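Local coordinates for protein extracellular ligand-binding receptor (Rhodopseudomonas palustris, PDB 4F06) that binds p-hydroxybenzoate and probably delivers such lignin-derived benzoates, as a periplasmic solute-binding protein, to an ABC transporter, at residues Thr13-Tyr18 with Tyr49-Ser54. Residues are numbered along the deposited sequence; the frame is centred on the assembly and turned at random.
Sequences TMSGPY and YRDEVS. With SO4 (sulfate ion), chain H.
Asp51 places its carboxylate against the turn at Met14 and Ser15, its CG 3.8 Å from Met14 CB. With CG anti to the backbone N (chi1 -171°), the acid swings across to the turn. Met14 N gives a hydrogen bond of 2.9 Å to Asp51 OD1, arriving 60° out of the carboxylate plane; weak bonds from Ser15 N and Val53 N reach the same oxygen. Asp51 OD2 accepts a hydrogen bond from Ser15 OG on its syn lone pair, at a short 2.5 Å, so both oxygens are held and the group's rotation is fixed. Were Asp51 an alanine, Met14 N and the Ser15 hydroxyl would probably lose their carboxylate acceptor, leaving the turn freer to shift. The selenomethionine Met14, bent at chi2 and chi3, brings CG to 3.7 Å from Arg50 O and CE to 3.9 Å from Tyr49 CD2. One water donates to Ser15 O and Val53 O while accepting from Tyr18 N. Arg50 turns away and grips a sulfate, probably from the crystallisation liquor. The contact joins the loop between strand 5-12 and helix 19-36 to the end of the adjacent parallel strand 43-51 and the turn that follows it, in a periplasmic binding protein fold; Arg50 packs on helix 57-69, the Glu52 carboxylate accepts hydrogen bonds from Asn84 ND2 and the backbone N of pocket residues Tyr80 and Phe81, and Tyr18 meets Phe81 edge-to-face.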
# COMPACT_ATOMS: atom_id res chain seq x y z
N THR A 13 -6.59 6.99 7.94
CA THR A 13 -7.90 6.52 8.37
C THR A 13 -7.79 6.09 9.83
O THR A 13 -7.47 4.95 10.14
CB THR A 13 -8.39 5.38 7.44
OG1 THR A 13 -7.35 4.40 7.32
CG2 THR A 13 -8.72 5.92 6.07
N MSE A 14 -8.00 7.06 10.73
CA MSE A 14 -7.76 6.84 12.16
C MSE A 14 -8.96 6.27 12.89
O MSE A 14 -8.83 5.79 14.01
CB MSE A 14 -7.36 8.14 12.87
CG MSE A 14 -6.19 8.89 12.21
SE MSE A 14 -4.56 7.88 11.80
CE MSE A 14 -4.05 7.51 13.52
N SER A 15 -10.15 6.38 12.29
CA SER A 15 -11.40 5.86 12.85
C SER A 15 -12.19 5.28 11.70
O SER A 15 -11.82 5.46 10.54
CB SER A 15 -12.21 6.95 13.52
OG SER A 15 -12.78 7.84 12.54
N GLY A 16 -13.29 4.60 12.02
CA GLY A 16 -14.18 4.10 11.01
C GLY A 16 -13.76 2.74 10.48
O GLY A 16 -12.90 2.08 11.04
N PRO A 17 -14.33 2.32 9.34
CA PRO A 17 -14.14 0.97 8.84
C PRO A 17 -12.68 0.65 8.52
O PRO A 17 -12.29 -0.54 8.54
CB PRO A 17 -15.04 0.93 7.61
CG PRO A 17 -15.99 2.09 7.75
CD PRO A 17 -15.39 3.07 8.65
N TYR A 18 -11.89 1.67 8.16
CA TYR A 18 -10.48 1.48 7.78
C TYR A 18 -9.54 1.90 8.90
O TYR A 18 -8.33 2.09 8.65
CB TYR A 18 -10.20 2.31 6.49
CG TYR A 18 -11.05 1.84 5.34
CD1 TYR A 18 -10.63 0.80 4.50
CD2 TYR A 18 -12.28 2.46 5.04
CE1 TYR A 18 -11.42 0.37 3.42
CE2 TYR A 18 -13.09 2.04 4.00
CZ TYR A 18 -12.65 0.99 3.18
OH TYR A 18 -13.38 0.52 2.10
N TYR A 49 -1.67 13.74 14.10
CA TYR A 49 -2.52 12.87 13.28
C TYR A 49 -3.88 13.49 13.03
O TYR A 49 -4.51 14.04 13.95
CB TYR A 49 -2.69 11.48 13.97
CG TYR A 49 -1.37 10.78 14.13
CD1 TYR A 49 -0.54 11.01 15.23
CD2 TYR A 49 -0.93 9.90 13.13
CE1 TYR A 49 0.69 10.37 15.33
CE2 TYR A 49 0.30 9.26 13.24
CZ TYR A 49 1.10 9.51 14.32
OH TYR A 49 2.32 8.87 14.43
N ARG A 50 -4.38 13.35 11.81
CA ARG A 50 -5.71 13.82 11.46
C ARG A 50 -6.41 12.71 10.68
O ARG A 50 -5.77 11.88 10.00
CB ARG A 50 -5.61 15.08 10.59
CG ARG A 50 -5.01 16.30 11.28
CD ARG A 50 -5.90 16.77 12.44
NE ARG A 50 -5.35 17.95 13.13
CZ ARG A 50 -4.70 17.93 14.28
NH1 ARG A 50 -4.47 16.76 14.89
NH2 ARG A 50 -4.27 19.07 14.81
N ASP A 51 -7.75 12.70 10.75
CA ASP A 51 -8.52 11.54 10.30
C ASP A 51 -9.19 11.76 8.93
O ASP A 51 -10.15 12.51 8.77
CB ASP A 51 -9.56 11.25 11.40
CG ASP A 51 -10.30 9.96 11.21
OD1 ASP A 51 -10.01 9.15 10.28
OD2 ASP A 51 -11.20 9.76 12.05
N GLU A 52 -8.65 11.03 7.97
CA GLU A 52 -9.12 11.00 6.63
C GLU A 52 -10.50 10.35 6.45
O GLU A 52 -11.27 10.73 5.53
CB GLU A 52 -8.02 10.16 5.95
CG GLU A 52 -8.24 9.80 4.55
CD GLU A 52 -7.06 9.05 3.92
OE1 GLU A 52 -5.99 8.82 4.57
OE2 GLU A 52 -7.25 8.70 2.78
N VAL A 53 -10.78 9.34 7.28
CA VAL A 53 -12.08 8.59 7.32
C VAL A 53 -12.42 7.72 6.07
O VAL A 53 -12.60 6.51 6.19
CB VAL A 53 -13.29 9.49 7.71
CG1 VAL A 53 -14.55 8.61 7.88
CG2 VAL A 53 -13.01 10.25 8.99
N SER A 54 -12.56 8.36 4.92
CA SER A 54 -13.12 7.71 3.75
C SER A 54 -12.63 8.49 2.52
O SER A 54 -12.02 9.54 2.67
CB SER A 54 -14.67 7.72 3.81
OG SER A 54 -15.16 9.04 3.64
S SO4 H . -2.94 17.56 18.24
O1 SO4 H . -3.69 17.65 19.53
O2 SO4 H . -3.21 18.79 17.44
O3 SO4 H . -1.48 17.48 18.52
O4 SO4 H . -3.35 16.34 17.48
O HOH W 1 -12.21 4.51 8.06